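Local coordinates for outer membrane protein TP0453 (Treponema pallidum, PDB 3K8G) that alters membrane permeability at acidic pH and might take part in ligand transport as an outer membrane-associated lipoprotein, at residues Glu199-Leu204 and Ile238-Ile243; Ser17-Tyr22 and Tyr58-Ala63; Val51-Ala56 and Ser75-Phe80; Tyr24-Gly29 and Gln160-Tyr165. One frame throughout, in Å; residues are numbered along the deposited sequence.

Contact 1: Glu199-Leu204 and Ile238-Ile243; sequences EYLYTL and IEDGTI
The ring of Y202 lies flat over the backbone of G241 on the neighbouring strand, with G241 CA 3.8 Å from the ring centroid and 18° off its normal, a CH-pi contact. The ring gets there because CG sits between the backbone N and the carbonyl carbon (chi1 64°), which folds the side chain back across the partner strand, where G241 has no side chain on this face. On the same face of the sheet, I243 CG2 approaches Y202 CD1 obliquely, at 4.0 Å, and L204 and I238 lean in the same direction and touch at their ends, their CD1 atoms 3.9 Å apart.

Beneath these side chains the strands are antiparallel. Y200 N gives a bond of 2.7 Å to I243 O, and Y202 N one of 2.9 Å to G241 O. Y202 O is gripped twice, by G241 N at 3.2 Å and by D240 N in a weaker, more bent bond. On the other face T203 CG2 packs on E239 CB, whose carboxylate turns to H230. Further out, Y200 OH is bonded to N30, while L204 and I243 rest on L176 of helix 169-176.

With D240 and G241 both opposite Y202, and D240 at positive phi (74°), the arrangement is a G1 beta bulge, here in an antiparallel strand pair of the U-shaped beta-half-barrel.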
loop_
_atom_site.group_PDB
_atom_site.type_symbol
_atom_site.label_atom_id
_atom_site.label_comp_id
_atom_site.label_asym_id
_atom_site.label_seq_id
_atom_site.Cartn_x
_atom_site.Cartn_y
_atom_site.Cartn_z
ATOM N N GLU A 199 -4.312 -17.509 3.050
ATOM C CA GLU A 199 -3.002 -17.131 2.510
ATOM C C GLU A 199 -3.120 -16.349 1.222
ATOM O O GLU A 199 -4.234 -16.119 0.736
ATOM C CB GLU A 199 -2.134 -18.360 2.302
ATOM C CG GLU A 199 -2.616 -19.294 1.216
ATOM C CD GLU A 199 -1.928 -20.642 1.288
ATOM O OE1 GLU A 199 -1.842 -21.322 0.244
ATOM O OE2 GLU A 199 -1.471 -21.014 2.392
ATOM N N TYR A 200 -1.959 -15.934 0.687
ATOM C CA TYR A 200 -1.874 -15.207 -0.573
ATOM C C TYR A 200 -0.990 -15.955 -1.545
ATOM O O TYR A 200 0.078 -16.408 -1.165
ATOM C CB TYR A 200 -1.361 -13.746 -0.329
ATOM C CG TYR A 200 -2.505 -12.847 0.063
ATOM C CD1 TYR A 200 -3.005 -12.849 1.355
ATOM C CD2 TYR A 200 -3.154 -12.062 -0.892
ATOM C CE1 TYR A 200 -4.104 -12.036 1.715
ATOM C CE2 TYR A 200 -4.259 -11.258 -0.545
ATOM C CZ TYR A 200 -4.709 -11.240 0.753
ATOM O OH TYR A 200 -5.806 -10.445 1.059
ATOM N N LEU A 201 -1.453 -16.111 -2.788
ATOM C CA LEU A 201 -0.637 -16.602 -3.888
ATOM C C LEU A 201 0.006 -15.376 -4.546
ATOM O O LEU A 201 -0.666 -14.349 -4.669
ATOM C CB LEU A 201 -1.537 -17.226 -4.954
ATOM C CG LEU A 201 -1.642 -18.745 -5.054
ATOM C CD1 LEU A 201 -2.962 -19.093 -5.720
ATOM C CD2 LEU A 201 -0.460 -19.343 -5.830
ATOM N N TYR A 202 1.257 -15.465 -4.977
ATOM C CA TYR A 202 1.858 -14.251 -5.601
ATOM C C TYR A 202 2.752 -14.516 -6.788
ATOM O O TYR A 202 3.218 -15.651 -6.994
ATOM C CB TYR A 202 2.590 -13.382 -4.562
ATOM C CG TYR A 202 3.768 -14.049 -3.927
ATOM C CD1 TYR A 202 3.638 -14.668 -2.684
ATOM C CD2 TYR A 202 5.012 -14.073 -4.561
ATOM C CE1 TYR A 202 4.709 -15.298 -2.084
ATOM C CE2 TYR A 202 6.090 -14.713 -3.971
ATOM C CZ TYR A 202 5.924 -15.308 -2.729
ATOM O OH TYR A 202 6.982 -15.927 -2.130
ATOM N N THR A 203 2.972 -13.457 -7.583
ATOM C CA THR A 203 3.986 -13.466 -8.618
ATOM C C THR A 203 4.771 -12.213 -8.347
ATOM O O THR A 203 4.195 -11.173 -7.984
ATOM C CB THR A 203 3.430 -13.277 -10.057
ATOM O OG1 THR A 203 2.354 -14.170 -10.299
ATOM C CG2 THR A 203 4.512 -13.572 -11.087
ATOM N N LEU A 204 6.068 -12.291 -8.573
ATOM C CA LEU A 204 6.900 -11.097 -8.464
ATOM C C LEU A 204 7.959 -11.094 -9.546
ATOM O O LEU A 204 8.311 -12.149 -10.131
ATOM C CB LEU A 204 7.504 -10.949 -7.059
ATOM C CG LEU A 204 8.544 -11.964 -6.546
ATOM C CD1 LEU A 204 9.979 -11.643 -7.057
ATOM C CD2 LEU A 204 8.553 -11.993 -5.021
ATOM N N ILE A 238 9.327 -14.989 -10.017
ATOM C CA ILE A 238 8.853 -16.017 -9.123
ATOM C C ILE A 238 7.355 -16.067 -9.293
ATOM O O ILE A 238 6.667 -15.050 -9.132
ATOM C CB ILE A 238 9.227 -15.719 -7.662
ATOM C CG1 ILE A 238 10.759 -15.556 -7.547
ATOM C CG2 ILE A 238 8.686 -16.833 -6.736
ATOM C CD1 ILE A 238 11.271 -15.230 -6.165
ATOM N N GLU A 239 6.827 -17.232 -9.663
ATOM C CA GLU A 239 5.375 -17.361 -9.688
ATOM C C GLU A 239 4.849 -18.509 -8.846
ATOM O O GLU A 239 5.493 -19.556 -8.699
ATOM C CB GLU A 239 4.854 -17.409 -11.127
ATOM C CG GLU A 239 5.796 -18.098 -12.105
ATOM C CD GLU A 239 5.614 -17.636 -13.549
ATOM O OE1 GLU A 239 4.550 -17.063 -13.883
ATOM O OE2 GLU A 239 6.551 -17.831 -14.353
ATOM N N ASP A 240 3.673 -18.274 -8.286
ATOM C CA ASP A 240 2.941 -19.250 -7.506
ATOM C C ASP A 240 3.592 -19.440 -6.145
ATOM O O ASP A 240 3.512 -20.509 -5.575
ATOM C CB ASP A 240 2.811 -20.582 -8.257
ATOM C CG ASP A 240 2.232 -20.413 -9.651
ATOM O OD1 ASP A 240 2.815 -20.984 -10.616
ATOM O OD2 ASP A 240 1.200 -19.711 -9.780
ATOM N N GLY A 241 4.234 -18.391 -5.631
ATOM C CA GLY A 241 4.698 -18.404 -4.246
ATOM C C GLY A 241 3.493 -18.277 -3.339
ATOM O O GLY A 241 2.426 -17.824 -3.783
ATOM N N THR A 242 3.640 -18.688 -2.079
ATOM C CA THR A 242 2.586 -18.499 -1.075
ATOM C C THR A 242 3.129 -17.868 0.206
ATOM O O THR A 242 4.261 -18.108 0.588
ATOM C CB THR A 242 1.909 -19.823 -0.698
ATOM O OG1 THR A 242 2.918 -20.756 -0.293
ATOM C CG2 THR A 242 1.133 -20.392 -1.905
ATOM N N ILE A 243 2.309 -17.066 0.860
ATOM C CA ILE A 243 2.612 -16.460 2.151
ATOM C C ILE A 243 1.280 -16.333 2.875
ATOM O O ILE A 243 0.263 -16.013 2.241
ATOM C CB ILE A 243 3.276 -15.045 1.973
ATOM C CG1 ILE A 243 3.625 -14.401 3.328
ATOM C CG2 ILE A 243 2.391 -14.117 1.112
ATOM C CD1 ILE A 243 4.488 -13.137 3.207
#

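Contact 2: Ser17-Tyr22 and Tyr58-Ala63; sequences SGADVY and YGAFFA
A classic beta bulge opens strand 21-26 where it meets strand 54-62: D20 and V21 both face F61, and both amides turn to its carbonyl. D20 N is 2.9 Å from F61 O, whereas the bond from V21 N is weak; F61 N in turn donates to V21 O at 2.9 Å. The D20 side chain adds a link of its own. With CG anti to the carbonyl carbon (chi1 -61°), OD2 receives A63 N at 2.8 Å in an almost straight bond (174°), met from above the carboxylate plane.

Apolar contact centres on A19. Its CB stands over the face of the F62 ring, 3.9 Å from the centroid, and also touches A60 CB at 3.6 Å. The edge of that same ring meets S17 O, near the ring plane, 3.4 Å from F62 CE1. Y22 CE1 reaches A60 CB at 3.8 Å, and the Y22 hydroxyl accepts A19 N while also bonding to G16 O, which ties the loop ahead of the strand to its first residues.

Around the pair, A60 packs on V15 of helix 11-15, V21 lies against L164 and I166 of strand 162-166, and R69 of strand 67-74 makes a cation-pi contact with F62.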
loop_
_atom_site.group_PDB
_atom_site.type_symbol
_atom_site.label_atom_id
_atom_site.label_comp_id
_atom_site.label_asym_id
_atom_site.label_seq_id
_atom_site.Cartn_x
_atom_site.Cartn_y
_atom_site.Cartn_z
ATOM N N SER A 17 4.629 11.561 -5.467
ATOM C CA SER A 17 5.890 11.075 -6.016
ATOM C C SER A 17 6.976 10.836 -4.976
ATOM O O SER A 17 6.994 11.475 -3.954
ATOM C CB SER A 17 6.456 12.183 -6.962
ATOM O OG SER A 17 5.757 12.071 -8.149
ATOM N N GLY A 18 7.945 10.002 -5.342
ATOM C CA GLY A 18 9.170 9.800 -4.577
ATOM C C GLY A 18 9.042 8.794 -3.439
ATOM O O GLY A 18 9.887 8.777 -2.549
ATOM N N ALA A 19 7.996 7.962 -3.448
ATOM C CA ALA A 19 7.784 7.042 -2.338
ATOM C C ALA A 19 8.771 5.827 -2.461
ATOM O O ALA A 19 9.190 5.459 -3.565
ATOM C CB ALA A 19 6.281 6.529 -2.323
ATOM N N ASP A 20 9.075 5.187 -1.353
ATOM C CA ASP A 20 9.848 3.937 -1.387
ATOM C C ASP A 20 9.010 2.713 -1.758
ATOM O O ASP A 20 9.546 1.741 -2.325
ATOM C CB ASP A 20 10.478 3.747 -0.037
ATOM C CG ASP A 20 11.418 4.875 0.288
ATOM O OD1 ASP A 20 12.545 4.778 -0.174
ATOM O OD2 ASP A 20 11.021 5.885 0.914
ATOM N N VAL A 21 7.715 2.732 -1.390
ATOM C CA VAL A 21 6.776 1.615 -1.716
ATOM C C VAL A 21 5.442 2.201 -2.160
ATOM O O VAL A 21 4.970 3.148 -1.527
ATOM C CB VAL A 21 6.487 0.687 -0.497
ATOM C CG1 VAL A 21 5.506 -0.443 -0.864
ATOM C CG2 VAL A 21 7.799 0.106 0.084
ATOM N N TYR A 22 4.883 1.687 -3.273
ATOM C CA TYR A 22 3.535 2.048 -3.674
ATOM C C TYR A 22 2.687 0.806 -3.481
ATOM O O TYR A 22 3.171 -0.310 -3.723
ATOM C CB TYR A 22 3.476 2.513 -5.151
ATOM C CG TYR A 22 4.017 3.921 -5.278
ATOM C CD1 TYR A 22 3.204 5.041 -4.988
ATOM C CD2 TYR A 22 5.354 4.126 -5.648
ATOM C CE1 TYR A 22 3.733 6.360 -5.095
ATOM C CE2 TYR A 22 5.897 5.466 -5.726
ATOM C CZ TYR A 22 5.075 6.536 -5.461
ATOM O OH TYR A 22 5.617 7.793 -5.491
ATOM N N TYR A 58 -5.238 3.258 -2.270
ATOM C CA TYR A 58 -3.959 3.532 -2.941
ATOM C C TYR A 58 -3.024 4.047 -1.863
ATOM O O TYR A 58 -3.429 4.883 -1.044
ATOM C CB TYR A 58 -4.163 4.625 -3.994
ATOM C CG TYR A 58 -5.189 4.273 -5.021
ATOM C CD1 TYR A 58 -4.802 3.763 -6.261
ATOM C CD2 TYR A 58 -6.555 4.423 -4.756
ATOM C CE1 TYR A 58 -5.746 3.426 -7.231
ATOM C CE2 TYR A 58 -7.515 4.071 -5.722
ATOM C CZ TYR A 58 -7.094 3.572 -6.953
ATOM O OH TYR A 58 -8.023 3.230 -7.922
ATOM N N GLY A 59 -1.790 3.542 -1.807
ATOM C CA GLY A 59 -0.930 3.951 -0.723
ATOM C C GLY A 59 0.488 4.236 -1.205
ATOM O O GLY A 59 0.938 3.685 -2.192
ATOM N N ALA A 60 1.191 5.057 -0.441
ATOM C CA ALA A 60 2.606 5.334 -0.677
ATOM C C ALA A 60 3.284 5.379 0.716
ATOM O O ALA A 60 2.773 6.036 1.642
ATOM C CB ALA A 60 2.771 6.645 -1.394
ATOM N N PHE A 61 4.381 4.641 0.863
ATOM C CA PHE A 61 5.202 4.714 2.093
ATOM C C PHE A 61 6.512 5.469 1.824
ATOM O O PHE A 61 7.223 5.158 0.848
ATOM C CB PHE A 61 5.554 3.304 2.577
ATOM C CG PHE A 61 6.585 3.318 3.683
ATOM C CD1 PHE A 61 6.255 3.815 4.927
ATOM C CD2 PHE A 61 7.874 2.886 3.446
ATOM C CE1 PHE A 61 7.220 3.849 5.963
ATOM C CE2 PHE A 61 8.831 2.930 4.457
ATOM C CZ PHE A 61 8.484 3.424 5.715
ATOM N N PHE A 62 6.830 6.438 2.683
ATOM C CA PHE A 62 8.063 7.235 2.571
ATOM C C PHE A 62 8.988 6.956 3.748
ATOM O O PHE A 62 8.664 7.300 4.878
ATOM C CB PHE A 62 7.720 8.738 2.520
ATOM C CG PHE A 62 6.873 9.123 1.338
ATOM C CD1 PHE A 62 7.472 9.689 0.210
ATOM C CD2 PHE A 62 5.499 8.925 1.348
ATOM C CE1 PHE A 62 6.716 10.060 -0.898
ATOM C CE2 PHE A 62 4.731 9.266 0.224
ATOM C CZ PHE A 62 5.366 9.848 -0.887
ATOM N N ALA A 63 10.130 6.318 3.492
ATOM C CA ALA A 63 10.995 5.866 4.563
ATOM C C ALA A 63 11.615 7.026 5.355
ATOM O O ALA A 63 11.740 6.948 6.582
ATOM C CB ALA A 63 12.125 4.991 4.009
#

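Contact 3: Val51-Ala56 and Ser75-Phe80; sequences VDRTTA and SYPYAF
Three hydrogen bonds join R53 and T54 to S75 and Y76. Two of them make a reciprocal pair between R53 and S75: S75 N donates to R53 O at 3.0 Å, and R53 NE returns a bond to S75 O at 2.7 Å. The second is nearly straight (163°), and the acceptor lies in the guanidinium plane, although NE itself approaches tilted from the plane of the carbonyl. The third runs from the hydroxyl of Y76 to T54 OG1, 2.6 Å away, with OG1 near the plane of the tyrosine ring at its edge. T54 OG1 is in addition bonded to I50 O in the last turn of helix 45-52, so the threonine hydroxyl bridges that helix and the tyrosine; Y76 OH has a further, weak partner in S118.

The contact lies where the chain leaves amphipathic helix 45-52 and enters strand 54-62, and where, after the hairpin partner strand 67-74, it starts the short helix 78-81. P77 occupies the N-cap position of that helix.

Apolar contacts are made by the aliphatic part of R53. Its extended chi2 carries CD over the centre of the F80 ring, 3.6 Å from the centroid, in a CH-pi contact, and the bend at chi3 (72°) turns NE toward S75 O. The two side chains pass one another head to tail, their guanidinium and ring planes 33° apart. R53 CB lies 4.1 Å from Y76 CE1, and F80 also packs on K49 and I50. The guanidinium makes a separate van der Waals contact with the proline ring, R53 NH2 lying 3.7 Å from P77 CD.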
loop_
_atom_site.group_PDB
_atom_site.type_symbol
_atom_site.label_atom_id
_atom_site.label_comp_id
_atom_site.label_asym_id
_atom_site.label_seq_id
_atom_site.Cartn_x
_atom_site.Cartn_y
_atom_site.Cartn_z
ATOM N N VAL A 51 -12.735 1.850 6.124
ATOM C CA VAL A 51 -12.385 0.728 5.229
ATOM C C VAL A 51 -13.622 -0.038 4.801
ATOM O O VAL A 51 -13.739 -0.395 3.632
ATOM C CB VAL A 51 -11.300 -0.221 5.815
ATOM C CG1 VAL A 51 -10.890 -1.277 4.797
ATOM C CG2 VAL A 51 -10.086 0.549 6.133
ATOM N N ASP A 52 -14.563 -0.255 5.736
ATOM C CA ASP A 52 -15.820 -0.957 5.427
ATOM C C ASP A 52 -16.695 -0.251 4.387
ATOM O O ASP A 52 -17.571 -0.875 3.785
ATOM C CB ASP A 52 -16.611 -1.271 6.713
ATOM C CG ASP A 52 -15.855 -2.235 7.642
ATOM O OD1 ASP A 52 -16.187 -2.314 8.840
ATOM O OD2 ASP A 52 -14.913 -2.913 7.180
ATOM N N ARG A 53 -16.425 1.030 4.148
ATOM C CA ARG A 53 -17.112 1.805 3.105
ATOM C C ARG A 53 -16.225 2.145 1.870
ATOM O O ARG A 53 -16.597 2.983 1.048
ATOM C CB ARG A 53 -17.652 3.103 3.716
ATOM C CG ARG A 53 -18.733 2.870 4.808
ATOM C CD ARG A 53 -19.544 4.124 5.060
ATOM N NE ARG A 53 -20.447 4.385 3.942
ATOM C CZ ARG A 53 -21.720 4.003 3.879
ATOM N NH1 ARG A 53 -22.286 3.340 4.887
ATOM N NH2 ARG A 53 -22.425 4.292 2.797
ATOM N N THR A 54 -15.077 1.481 1.749
ATOM C CA THR A 54 -14.068 1.790 0.718
ATOM C C THR A 54 -14.011 0.675 -0.328
ATOM O O THR A 54 -14.050 -0.496 0.038
ATOM C CB THR A 54 -12.713 1.965 1.396
ATOM O OG1 THR A 54 -12.822 3.018 2.351
ATOM C CG2 THR A 54 -11.565 2.311 0.386
ATOM N N THR A 55 -13.950 1.028 -1.617
ATOM C CA THR A 55 -13.809 0.003 -2.651
ATOM C C THR A 55 -12.329 -0.273 -2.971
ATOM O O THR A 55 -11.975 -1.421 -3.290
ATOM C CB THR A 55 -14.589 0.332 -3.957
ATOM O OG1 THR A 55 -14.166 1.598 -4.449
ATOM C CG2 THR A 55 -16.109 0.420 -3.688
ATOM N N ALA A 56 -11.477 0.762 -2.871
ATOM C CA ALA A 56 -10.057 0.602 -3.208
ATOM C C ALA A 56 -9.189 1.587 -2.429
ATOM O O ALA A 56 -9.596 2.726 -2.184
ATOM C CB ALA A 56 -9.837 0.798 -4.718
ATOM N N SER A 75 -17.703 5.357 -0.474
ATOM C CA SER A 75 -18.978 6.078 -0.274
ATOM C C SER A 75 -18.954 6.567 1.163
ATOM O O SER A 75 -19.013 5.771 2.097
ATOM C CB SER A 75 -20.155 5.132 -0.514
ATOM O OG SER A 75 -21.392 5.830 -0.430
ATOM N N TYR A 76 -18.768 7.865 1.337
ATOM C CA TYR A 76 -18.591 8.435 2.662
ATOM C C TYR A 76 -19.619 9.555 2.914
ATOM O O TYR A 76 -19.248 10.730 3.047
ATOM C CB TYR A 76 -17.174 8.959 2.830
ATOM C CG TYR A 76 -16.068 7.991 2.392
ATOM C CD1 TYR A 76 -15.835 6.818 3.089
ATOM C CD2 TYR A 76 -15.269 8.269 1.278
ATOM C CE1 TYR A 76 -14.837 5.941 2.709
ATOM C CE2 TYR A 76 -14.259 7.401 0.897
ATOM C CZ TYR A 76 -14.041 6.254 1.614
ATOM O OH TYR A 76 -13.041 5.381 1.256
ATOM N N PRO A 77 -20.915 9.186 2.980
ATOM C CA PRO A 77 -21.997 10.161 3.216
ATOM C C PRO A 77 -21.868 10.888 4.550
ATOM O O PRO A 77 -21.236 10.393 5.471
ATOM C CB PRO A 77 -23.274 9.303 3.219
ATOM C CG PRO A 77 -22.917 7.995 2.672
ATOM C CD PRO A 77 -21.426 7.803 2.906
ATOM N N TYR A 78 -22.491 12.054 4.647
ATOM C CA TYR A 78 -22.480 12.868 5.873
ATOM C C TYR A 78 -22.929 12.094 7.117
ATOM O O TYR A 78 -22.373 12.275 8.194
ATOM C CB TYR A 78 -23.361 14.105 5.685
ATOM C CG TYR A 78 -23.428 15.006 6.905
ATOM C CD1 TYR A 78 -24.616 15.149 7.633
ATOM C CD2 TYR A 78 -22.303 15.713 7.331
ATOM C CE1 TYR A 78 -24.675 15.989 8.750
ATOM C CE2 TYR A 78 -22.350 16.543 8.437
ATOM C CZ TYR A 78 -23.532 16.678 9.143
ATOM O OH TYR A 78 -23.551 17.505 10.241
ATOM N N ALA A 79 -23.922 11.224 6.948
ATOM C CA ALA A 79 -24.516 10.474 8.061
ATOM C C ALA A 79 -23.493 9.499 8.620
ATOM O O ALA A 79 -23.551 9.114 9.793
ATOM C CB ALA A 79 -25.776 9.733 7.602
ATOM N N PHE A 80 -22.553 9.091 7.772
ATOM C CA PHE A 80 -21.460 8.240 8.225
ATOM C C PHE A 80 -20.389 9.082 8.907
ATOM O O PHE A 80 -20.044 8.830 10.061
ATOM C CB PHE A 80 -20.867 7.440 7.056
ATOM C CG PHE A 80 -19.532 6.818 7.363
ATOM C CD1 PHE A 80 -19.425 5.786 8.283
ATOM C CD2 PHE A 80 -18.376 7.274 6.721
ATOM C CE1 PHE A 80 -18.204 5.220 8.571
ATOM C CE2 PHE A 80 -17.146 6.710 7.006
ATOM C CZ PHE A 80 -17.059 5.678 7.924
#

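Contact 4: Tyr24-Gly29 and Gln160-Tyr165; sequences YFPVAG and QTVALY
Strands 24-26 and 162-165 run almost exactly antiparallel, their axes 4.9 Å apart at an angle of 178°, with Y24 and A163 forming a hydrogen-bonded pair: Y24 N to A163 O and A163 N to Y24 O are both 2.9 Å. This is a neighbouring-strand pairing in the antiparallel half-barrel, and it joins an early strand of the chain to one separated from it by 135 residues. V162 CA adds a CA-H...O contact to Y24 O.

On one face, Y24 CB lies 4.3 Å from A163 CB. The tyrosine ring extends along its own strand, with CG anti to the backbone N (chi1 167°), so that one face lies over P26 N; the ring also meets that of Y58 at about 50°. On the other face, V162 CG1 packs obliquely on the F25 ring, 3.7 Å from CE1, and F25 continues onto L33, I34 and I37 of helix 31-41.

Beyond P26 regular pairing gives way to packing. The proline has no amide hydrogen to donate, and its CD lies 3.1 Å from T161 O. N30 ND2 ties the two segments together here by bonding to both P26 O and Q160 O. Past this point the extended Q160 side chain lies alongside the turn at A28 and G29, and its OE1 comes within 3.4 Å of G29 CA.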
loop_
_atom_site.group_PDB
_atom_site.type_symbol
_atom_site.label_atom_id
_atom_site.label_comp_id
_atom_site.label_asym_id
_atom_site.label_seq_id
_atom_site.Cartn_x
_atom_site.Cartn_y
_atom_site.Cartn_z
ATOM N N TYR A 24 -1.485 -0.927 -3.800
ATOM C CA TYR A 24 -2.863 -0.815 -4.189
ATOM C C TYR A 24 -3.618 -2.056 -3.665
ATOM O O TYR A 24 -3.215 -3.190 -3.936
ATOM C CB TYR A 24 -2.949 -0.715 -5.722
ATOM C CG TYR A 24 -4.348 -0.909 -6.223
ATOM C CD1 TYR A 24 -5.292 0.099 -6.123
ATOM C CD2 TYR A 24 -4.724 -2.125 -6.803
ATOM C CE1 TYR A 24 -6.630 -0.109 -6.595
ATOM C CE2 TYR A 24 -6.049 -2.353 -7.266
ATOM C CZ TYR A 24 -6.971 -1.338 -7.175
ATOM O OH TYR A 24 -8.246 -1.583 -7.649
ATOM N N PHE A 25 -4.706 -1.826 -2.922
ATOM C CA PHE A 25 -5.533 -2.922 -2.387
ATOM C C PHE A 25 -6.994 -2.733 -2.830
ATOM O O PHE A 25 -7.648 -1.827 -2.332
ATOM C CB PHE A 25 -5.591 -2.849 -0.860
ATOM C CG PHE A 25 -4.263 -3.033 -0.153
ATOM C CD1 PHE A 25 -3.927 -4.258 0.413
ATOM C CD2 PHE A 25 -3.406 -1.959 0.035
ATOM C CE1 PHE A 25 -2.728 -4.438 1.095
ATOM C CE2 PHE A 25 -2.199 -2.128 0.716
ATOM C CZ PHE A 25 -1.859 -3.358 1.242
ATOM N N PRO A 26 -7.516 -3.601 -3.715
ATOM C CA PRO A 26 -8.982 -3.674 -3.821
ATOM C C PRO A 26 -9.528 -4.184 -2.483
ATOM O O PRO A 26 -9.016 -5.153 -1.959
ATOM C CB PRO A 26 -9.226 -4.690 -4.953
ATOM C CG PRO A 26 -7.866 -5.199 -5.403
ATOM C CD PRO A 26 -6.805 -4.611 -4.527
ATOM N N VAL A 27 -10.508 -3.515 -1.891
ATOM C CA VAL A 27 -10.969 -3.950 -0.559
ATOM C C VAL A 27 -11.693 -5.312 -0.628
ATOM O O VAL A 27 -11.462 -6.158 0.217
ATOM C CB VAL A 27 -11.809 -2.875 0.147
ATOM C CG1 VAL A 27 -12.380 -3.380 1.485
ATOM C CG2 VAL A 27 -10.929 -1.604 0.368
ATOM N N ALA A 28 -12.539 -5.511 -1.637
ATOM C CA ALA A 28 -13.258 -6.815 -1.812
ATOM C C ALA A 28 -12.289 -7.974 -2.034
ATOM O O ALA A 28 -11.432 -7.934 -2.936
ATOM C CB ALA A 28 -14.273 -6.733 -2.935
ATOM N N GLY A 29 -12.402 -8.989 -1.175
ATOM C CA GLY A 29 -11.520 -10.158 -1.212
ATOM C C GLY A 29 -10.270 -10.026 -0.358
ATOM O O GLY A 29 -9.549 -11.021 -0.131
ATOM N N GLN A 160 -9.260 -8.622 -7.829
ATOM C CA GLN A 160 -9.010 -8.480 -6.386
ATOM C C GLN A 160 -7.511 -8.617 -6.053
ATOM O O GLN A 160 -7.127 -8.853 -4.911
ATOM C CB GLN A 160 -9.837 -9.508 -5.617
ATOM C CG GLN A 160 -11.329 -9.461 -6.073
ATOM C CD GLN A 160 -12.258 -10.190 -5.140
ATOM O OE1 GLN A 160 -11.861 -11.157 -4.488
ATOM N NE2 GLN A 160 -13.508 -9.733 -5.074
ATOM N N THR A 161 -6.679 -8.443 -7.072
ATOM C CA THR A 161 -5.218 -8.511 -6.927
ATOM C C THR A 161 -4.702 -7.281 -6.172
ATOM O O THR A 161 -5.009 -6.152 -6.534
ATOM C CB THR A 161 -4.551 -8.634 -8.299
ATOM O OG1 THR A 161 -4.991 -9.849 -8.919
ATOM C CG2 THR A 161 -3.029 -8.705 -8.187
ATOM N N VAL A 162 -3.903 -7.542 -5.146
ATOM C CA VAL A 162 -3.150 -6.551 -4.379
ATOM C C VAL A 162 -1.824 -6.318 -5.136
ATOM O O VAL A 162 -1.185 -7.278 -5.564
ATOM C CB VAL A 162 -2.859 -7.080 -2.955
ATOM C CG1 VAL A 162 -1.929 -6.108 -2.135
ATOM C CG2 VAL A 162 -4.161 -7.333 -2.198
ATOM N N ALA A 163 -1.448 -5.051 -5.337
ATOM C CA ALA A 163 -0.211 -4.734 -6.098
ATOM C C ALA A 163 0.774 -3.942 -5.235
ATOM O O ALA A 163 0.375 -3.007 -4.541
ATOM C CB ALA A 163 -0.577 -3.939 -7.401
ATOM N N LEU A 164 2.067 -4.292 -5.281
ATOM C CA LEU A 164 3.051 -3.476 -4.603
ATOM C C LEU A 164 4.165 -3.168 -5.580
ATOM O O LEU A 164 4.522 -4.019 -6.402
ATOM C CB LEU A 164 3.643 -4.174 -3.370
ATOM C CG LEU A 164 2.794 -4.080 -2.078
ATOM C CD1 LEU A 164 1.848 -5.244 -2.026
ATOM C CD2 LEU A 164 3.717 -4.082 -0.864
ATOM N N TYR A 165 4.673 -1.946 -5.508
ATOM C CA TYR A 165 5.876 -1.620 -6.248
ATOM C C TYR A 165 6.923 -1.124 -5.260
ATOM O O TYR A 165 6.687 -0.134 -4.540
ATOM C CB TYR A 165 5.577 -0.545 -7.288
ATOM C CG TYR A 165 6.832 -0.161 -8.078
ATOM C CD1 TYR A 165 7.536 -1.135 -8.767
ATOM C CD2 TYR A 165 7.289 1.174 -8.153
ATOM C CE1 TYR A 165 8.670 -0.825 -9.501
ATOM C CE2 TYR A 165 8.429 1.481 -8.923
ATOM C CZ TYR A 165 9.101 0.455 -9.588
ATOM O OH TYR A 165 10.245 0.672 -10.351
#

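Contacts 2 and 4 share strand 21-26, between strands 54-62 and 162-166; their centres are 15 Å apart, and Y22 O lies 2.8 Å from Y165 N, a probable hydrogen bond. Contact 3 uses the other end of strand 54-62 and meets contact 4 where T55 O is 2.9 Å from V27 N. Contact 1 lies across strand 189-196 from contact 4, 14 Å between centres, and touches it through Y200, whose CE2 is 4.3 Å from V162 CG2. Contact 3 lies at the end of helix 45-52 and contact 1, 30 Å away between centres, rests on helix 169-176; the hydrophobic cavity opens when these helices separate. Methylpentanediol molecules, probably from crystallisation, lie near T203, T54 and T161.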